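Local coordinates for protein putative phosphatase (Clostridium difficile, PDB 3SD7) that probably works as a hydrolase of the haloacid dehalogenase-like superfamily, most likely a phosphatase that removes phosphate groups from a substrate not yet identified, at residues A[174-178]-A[179-183]; A[218-222]-A[223-227]. All coordinates share one frame; numbering follows the deposited sequence.

Interaction 1. Residues A[174-178]-A[179-183]; sequences YVLDL and CNVKD
The ring of Tyr174 takes Leu178 CG over one face, 4.2 Å above the plane and displaced toward the rim, and just beyond this pair the chain closes on itself as Asn180 N bonds back to Asp177 O at 3.2 Å. The second backbone bond back into the helix runs from Val181 N to Leu176 O; it is weak at 3.5 Å, though fairly straight (160°). With Asn180 at positive phi (53°), the two bonds make a Schellman motif, the classic way in which a right-handed helix is brought to a stop, and the apolar pair that commonly closes it is present as well. Leu176 CD2 lies 3.9 Å from Val181 CG2, the two side chains crossing at a slant. Val181 brings CG2 there because its CG1 takes the place anti to the backbone N (chi1 171°), which turns CG2 to the side of the N and back over the last turn, also near Leu176 O. That oxygen is the hub of the turn. Cys179 N gives it another weak bond, and a water donates to it at 2.9 Å and also to Val181 O, bridging the helix end and the departing chain. The thiol of Cys179 lies against the same turn, SG 3.7 Å from Val175 O. In this Rossmann-like core, Leu176 and Val181 both rest on Ile31 and Val187 of two adjacent parallel strands, whereas Cys179 faces Tyr155 and Leu130.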
ATOM      1  N   TYR A 174       9.018   6.787  11.414  1.00 29.02           N
ATOM      2  CA  TYR A 174      10.290   6.076  11.248  1.00 27.95           C
ATOM      3  C   TYR A 174      11.059   6.577  10.027  1.00 27.38           C
ATOM      4  O   TYR A 174      12.236   6.869  10.099  1.00 27.12           O
ATOM      5  CB  TYR A 174      10.064   4.540  11.147  1.00 27.40           C
ATOM      6  CG  TYR A 174      11.333   3.770  10.798  1.00 29.20           C
ATOM      7  CD1 TYR A 174      12.321   3.538  11.752  1.00 38.75           C
ATOM      8  CD2 TYR A 174      11.550   3.304   9.520  1.00 28.72           C
ATOM      9  CE1 TYR A 174      13.494   2.850  11.416  1.00 38.77           C
ATOM     10  CE2 TYR A 174      12.716   2.623   9.185  1.00 28.98           C
ATOM     11  CZ  TYR A 174      13.667   2.402  10.116  1.00 33.90           C
ATOM     12  OH  TYR A 174      14.817   1.712   9.748  1.00 39.16           O
ATOM     13  N   VAL A 175      10.364   6.724   8.901  1.00 26.21           N
ATOM     14  CA  VAL A 175      11.022   7.081   7.679  1.00 27.04           C
ATOM     15  C   VAL A 175      11.445   8.560   7.671  1.00 27.84           C
ATOM     16  O   VAL A 175      12.514   8.894   7.174  1.00 27.37           O
ATOM     17  CB  VAL A 175      10.159   6.547   6.478  1.00 28.71           C
ATOM     18  CG1 VAL A 175       9.152   7.586   6.029  1.00 26.73           C
ATOM     19  CG2 VAL A 175      11.026   6.065   5.393  1.00 33.09           C
ATOM     20  N   LEU A 176      10.648   9.447   8.280  1.00 27.60           N
ATOM     21  CA  LEU A 176      11.070  10.841   8.447  1.00 30.77           C
ATOM     22  C   LEU A 176      12.276  10.966   9.378  1.00 30.89           C
ATOM     23  O   LEU A 176      13.157  11.822   9.174  1.00 32.89           O
ATOM     24  CB  LEU A 176       9.936  11.708   9.006  1.00 30.97           C
ATOM     25  CG  LEU A 176       8.785  11.982   8.061  1.00 35.00           C
ATOM     26  CD1 LEU A 176       7.809  12.891   8.812  1.00 34.98           C
ATOM     27  CD2 LEU A 176       9.275  12.627   6.756  1.00 32.90           C
ATOM     28  N   ASP A 177      12.320  10.141  10.424  1.00 31.14           N
ATOM     29  CA  ASP A 177      13.437  10.201  11.333  1.00 32.82           C
ATOM     30  C   ASP A 177      14.731   9.833  10.589  1.00 30.85           C
ATOM     31  O   ASP A 177      15.769  10.377  10.898  1.00 32.42           O
ATOM     32  CB  ASP A 177      13.220   9.321  12.553  1.00 33.79           C
ATOM     33  CG  ASP A 177      12.151   9.881  13.515  1.00 37.42           C
ATOM     34  OD1 ASP A 177      11.763  11.061  13.385  1.00 43.81           O
ATOM     35  OD2 ASP A 177      11.718   9.134  14.408  1.00 40.47           O
ATOM     36  N   LEU A 178      14.656   8.942   9.607  1.00 26.80           N
ATOM     37  CA  LEU A 178      15.851   8.553   8.832  1.00 27.15           C
ATOM     38  C   LEU A 178      16.375   9.716   7.993  1.00 28.89           C
ATOM     39  O   LEU A 178      17.557   9.759   7.678  1.00 30.36           O
ATOM     40  CB  LEU A 178      15.562   7.393   7.880  1.00 26.58           C
ATOM     41  CG  LEU A 178      15.201   6.047   8.491  1.00 25.97           C
ATOM     42  CD1 LEU A 178      14.801   5.072   7.381  1.00 24.06           C
ATOM     43  CD2 LEU A 178      16.355   5.511   9.389  1.00 30.71           C
ATOM     44  N   CYS A 179      15.485  10.637   7.633  1.00 27.13           N
ATOM     45  CA  CYS A 179      15.828  11.782   6.807  1.00 29.33           C
ATOM     46  C   CYS A 179      16.254  12.962   7.621  1.00 32.71           C
ATOM     47  O   CYS A 179      16.680  13.964   7.034  1.00 34.24           O
ATOM     48  CB  CYS A 179      14.654  12.185   5.937  1.00 27.49           C
ATOM     49  SG  CYS A 179      14.278  10.916   4.667  1.00 30.20           S
ATOM     50  N   ASN A 180      16.150  12.838   8.945  1.00 38.48           N
ATOM     51  CA  ASN A 180      16.506  13.890   9.873  1.00 47.01           C
ATOM     52  C   ASN A 180      15.770  15.148   9.474  1.00 49.15           C
ATOM     53  O   ASN A 180      16.381  16.171   9.249  1.00 51.35           O
ATOM     54  CB  ASN A 180      18.012  14.129   9.848  1.00 48.22           C
ATOM     55  CG  ASN A 180      18.807  12.898  10.272  1.00 53.88           C
ATOM     56  OD1 ASN A 180      18.490  12.247  11.273  1.00 58.73           O
ATOM     57  ND2 ASN A 180      19.853  12.583   9.514  1.00 57.73           N
ATOM     58  N   VAL A 181      14.452  15.042   9.348  1.00 50.18           N
ATOM     59  CA  VAL A 181      13.633  16.183   8.937  1.00 52.19           C
ATOM     60  C   VAL A 181      13.382  17.178  10.051  1.00 57.38           C
ATOM     61  O   VAL A 181      13.125  16.780  11.190  1.00 59.29           O
ATOM     62  CB  VAL A 181      12.261  15.728   8.471  1.00 50.10           C
ATOM     63  CG1 VAL A 181      11.337  16.944   8.262  1.00 51.42           C
ATOM     64  CG2 VAL A 181      12.388  14.914   7.205  1.00 44.42           C
ATOM     65  N   LYS A 182      13.470  18.467   9.704  1.00 59.58           N
ATOM     66  CA  LYS A 182      13.104  19.552  10.600  1.00 64.18           C
ATOM     67  C   LYS A 182      11.837  20.260  10.106  1.00 63.87           C
ATOM     68  O   LYS A 182      10.887  20.427  10.881  1.00 67.01           O
ATOM     69  CB  LYS A 182      14.221  20.578  10.730  1.00 67.45           C
ATOM     70  CG  LYS A 182      13.710  21.986  11.130  1.00 73.19           C
ATOM     71  CD  LYS A 182      12.997  22.030  12.505  1.00 76.89           C
ATOM     72  CE  LYS A 182      12.393  23.422  12.789  1.00 80.75           C
ATOM     73  NZ  LYS A 182      11.905  23.586  14.195  1.00 82.84           N
ATOM     74  N   ASP A 183      11.815  20.699   8.838  1.00 61.18           N
ATOM     75  CA  ASP A 183      10.643  21.437   8.342  1.00 58.59           C
ATOM     76  C   ASP A 183       9.596  20.489   7.844  1.00 53.07           C
ATOM     77  O   ASP A 183       9.546  20.191   6.630  1.00 49.32           O
ATOM     78  CB  ASP A 183      10.979  22.450   7.237  1.00 59.00           C
ATOM     79  CG  ASP A 183       9.775  23.364   6.882  1.00 61.60           C
ATOM     80  OD1 ASP A 183       8.662  23.197   7.451  1.00 59.45           O
ATOM     81  OD2 ASP A 183       9.933  24.261   6.031  1.00 68.74           O
TER
HETATM   82  O   HOH W   1      13.328  13.690  11.365  1.00 53.81           O

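Interaction 2. Residues A[218-222]-A[223-227]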
ATOM      1  N   GLU A 218     -16.143   8.287  -0.634  1.00 25.66           N
ATOM      2  CA  GLU A 218     -16.782   8.447   0.658  1.00 24.91           C
ATOM      3  C   GLU A 218     -15.732   8.378   1.765  1.00 24.11           C
ATOM      4  O   GLU A 218     -15.671   9.259   2.613  1.00 26.79           O
ATOM      5  CB  GLU A 218     -17.870   7.374   0.863  1.00 25.90           C
ATOM      6  CG  GLU A 218     -18.613   7.455   2.141  1.00 28.37           C
ATOM      7  CD  GLU A 218     -19.727   6.395   2.225  1.00 30.53           C
ATOM      8  OE1 GLU A 218     -19.715   5.421   1.447  1.00 39.60           O
ATOM      9  OE2 GLU A 218     -20.555   6.511   3.071  1.00 34.03           O
ATOM     10  N   GLU A 219     -14.904   7.337   1.732  1.00 23.76           N
ATOM     11  CA  GLU A 219     -13.877   7.154   2.751  1.00 24.11           C
ATOM     12  C   GLU A 219     -12.843   8.266   2.749  1.00 24.46           C
ATOM     13  O   GLU A 219     -12.518   8.821   3.788  1.00 25.05           O
ATOM     14  CB  GLU A 219     -13.181   5.799   2.550  1.00 22.66           C
ATOM     15  CG  GLU A 219     -12.022   5.586   3.524  1.00 24.28           C
ATOM     16  CD  GLU A 219     -11.367   4.261   3.356  1.00 24.23           C
ATOM     17  OE1 GLU A 219     -12.065   3.239   3.480  1.00 26.00           O
ATOM     18  OE2 GLU A 219     -10.154   4.225   3.102  1.00 21.94           O
ATOM     19  N   ILE A 220     -12.316   8.553   1.574  1.00 22.99           N
ATOM     20  CA  ILE A 220     -11.249   9.536   1.440  1.00 23.83           C
ATOM     21  C   ILE A 220     -11.753  10.932   1.826  1.00 25.47           C
ATOM     22  O   ILE A 220     -11.126  11.610   2.654  1.00 27.28           O
ATOM     23  CB  ILE A 220     -10.638   9.509   0.021  1.00 22.72           C
ATOM     24  CG1 ILE A 220      -9.933   8.170  -0.238  1.00 22.33           C
ATOM     25  CG2 ILE A 220      -9.671  10.716  -0.150  1.00 23.91           C
ATOM     26  CD1 ILE A 220      -8.761   7.829   0.740  1.00 24.54           C
ATOM     27  N   SER A 221     -12.905  11.330   1.289  1.00 27.58           N
ATOM     28  CA  SER A 221     -13.436  12.657   1.565  1.00 29.69           C
ATOM     29  C   SER A 221     -13.725  12.839   3.044  1.00 32.02           C
ATOM     30  O   SER A 221     -13.471  13.910   3.605  1.00 33.15           O
ATOM     31  CB  SER A 221     -14.659  12.981   0.702  1.00 33.29           C
ATOM     32  OG  SER A 221     -15.764  12.157   1.001  1.00 31.46           O
ATOM     33  N   GLU A 222     -14.223  11.791   3.689  1.00 30.93           N
ATOM     34  CA  GLU A 222     -14.520  11.859   5.105  1.00 32.46           C
ATOM     35  C   GLU A 222     -13.264  11.961   5.991  1.00 32.15           C
ATOM     36  O   GLU A 222     -13.356  12.463   7.115  1.00 33.15           O
ATOM     37  CB  GLU A 222     -15.493  10.742   5.496  1.00 32.31           C
ATOM     38  CG  GLU A 222     -16.891  10.988   4.830  1.00 35.16           C
ATOM     39  CD  GLU A 222     -17.932   9.894   5.102  1.00 38.70           C
ATOM     40  OE1 GLU A 222     -17.557   8.754   5.445  1.00 42.59           O
ATOM     41  OE2 GLU A 222     -19.135  10.175   4.930  1.00 41.20           O
ATOM     42  N   SER A 223     -12.115  11.500   5.476  0.50 29.99           N
ATOM     43  CA  SER A 223     -10.831  11.589   6.192  0.50 29.93           C
ATOM     44  C   SER A 223     -10.219  12.993   6.070  0.50 31.13           C
ATOM     45  O   SER A 223      -9.268  13.325   6.779  0.50 31.63           O
ATOM     46  CB  SER A 223      -9.835  10.540   5.668  0.50 28.34           C
ATOM     47  OG  SER A 223      -9.382  10.845   4.354  0.50 25.04           O
ATOM     48  N   GLU A 224     -10.755  13.797   5.151  1.00 31.35           N
ATOM     49  CA  GLU A 224     -10.328  15.195   4.958  1.00 33.96           C
ATOM     50  C   GLU A 224      -8.820  15.412   4.685  1.00 32.74           C
ATOM     51  O   GLU A 224      -8.158  16.176   5.399  1.00 34.57           O
ATOM     52  CB  GLU A 224     -10.788  16.058   6.144  1.00 37.49           C
ATOM     53  CG  GLU A 224     -12.303  16.136   6.264  1.00 41.30           C
ATOM     54  CD  GLU A 224     -12.802  16.869   7.502  1.00 53.78           C
ATOM     55  OE1 GLU A 224     -11.986  17.367   8.323  1.00 56.96           O
ATOM     56  OE2 GLU A 224     -14.043  16.946   7.650  1.00 56.65           O
ATOM     57  N   PRO A 225      -8.296  14.776   3.630  1.00 28.91           N
ATOM     58  CA  PRO A 225      -6.894  15.010   3.282  1.00 27.47           C
ATOM     59  C   PRO A 225      -6.694  16.429   2.758  1.00 28.00           C
ATOM     60  O   PRO A 225      -7.667  17.150   2.506  1.00 30.29           O
ATOM     61  CB  PRO A 225      -6.634  14.017   2.149  1.00 26.05           C
ATOM     62  CG  PRO A 225      -7.962  13.808   1.525  1.00 26.80           C
ATOM     63  CD  PRO A 225      -8.967  13.910   2.643  1.00 27.37           C
ATOM     64  N   THR A 226      -5.439  16.821   2.580  1.00 28.04           N
ATOM     65  CA  THR A 226      -5.133  18.160   2.083  1.00 29.89           C
ATOM     66  C   THR A 226      -5.630  18.275   0.656  1.00 29.86           C
ATOM     67  O   THR A 226      -6.159  19.323   0.268  1.00 32.51           O
ATOM     68  CB  THR A 226      -3.651  18.462   2.155  1.00 29.19           C
ATOM     69  OG1 THR A 226      -3.139  18.001   3.409  1.00 29.47           O
ATOM     70  CG2 THR A 226      -3.385  19.974   1.982  1.00 32.82           C
ATOM     71  N   TYR A 227      -5.475  17.200  -0.109  1.00 29.11           N
ATOM     72  CA  TYR A 227      -5.886  17.148  -1.504  1.00 30.16           C
ATOM     73  C   TYR A 227      -6.458  15.785  -1.851  1.00 29.01           C
ATOM     74  O   TYR A 227      -6.084  14.768  -1.243  1.00 25.51           O
ATOM     75  CB  TYR A 227      -4.671  17.358  -2.419  1.00 30.59           C
ATOM     76  CG  TYR A 227      -3.760  18.507  -2.037  1.00 31.57           C
ATOM     77  CD1 TYR A 227      -4.004  19.803  -2.471  1.00 41.10           C
ATOM     78  CD2 TYR A 227      -2.632  18.280  -1.252  1.00 32.08           C
ATOM     79  CE1 TYR A 227      -3.148  20.845  -2.120  1.00 43.27           C
ATOM     80  CE2 TYR A 227      -1.776  19.313  -0.901  1.00 35.95           C
ATOM     81  CZ  TYR A 227      -2.036  20.581  -1.327  1.00 42.70           C
ATOM     82  OH  TYR A 227      -1.166  21.602  -0.954  1.00 46.19           O
TER
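Pro225 folds its ring back against Ile220, and its atoms approach one after another. CB starts well away, 5.0 Å from Ile220 CG2. At CG the ring meets that methyl at 3.9 Å, the two side chains crossing at about a right angle; Ile220 turns CG2 that way because the methyl is anti to its backbone N, with CG1 beside the N (chi1 -65°). CD, next to the proline nitrogen, comes closest of all, 3.2 Å from Ile220 O. A proline has no N-H to offer here, and a CH group occupies the place beside the carbonyl, a spacing consistent with a weak C-H...O contact. The true donors to Ile220 O come from earlier in the turn: Ser223 N at 3.0 Å, and Glu224 N by a weak bond. In one of its two conformers Ser223 OG also donates to this oxygen, in the carbonyl plane, a bond that is doubtful for the other conformer. Glu224 N bonds in addition to Ser221 O at 3.1 Å, and Glu224 leaves the helix at positive phi (56°), bending the chain away at the helix C-terminus. The carboxylate of Glu219 accepts a hydrogen bond from Lys194 N and makes a salt bridge with Arg193. Behind the turn, Ser223 and Pro225 touch Ile197 of helix 194-203 and Pro225 also touches Ser207, after which Tyr227 pairs through its backbone with Ser207 and Gly209, adding strand 227-229 at the edge of the parallel sheet.

In the fold
Interactions 1 and 2 are two solutions to the same problem, ending a helix that leads into a strand of one parallel sheet; their centres lie 25 Å apart and they do not touch. Interaction 1 is partly buried: helix 168-179 packs across four strands, from the outermost 155-159 to 187-191, and its apolar residues face several of them. Interaction 2 is a surface contact at the sheet's margin, where helix 217-223 rests on helix 194-203 before strand 227-229, one of the two edge strands. The chemistry follows: 174-183 closes with a leucine-valine pair and a bridging water, 218-227 with a proline ring on an isoleucine methyl, which rules out the second backbone bond of a Schellman motif.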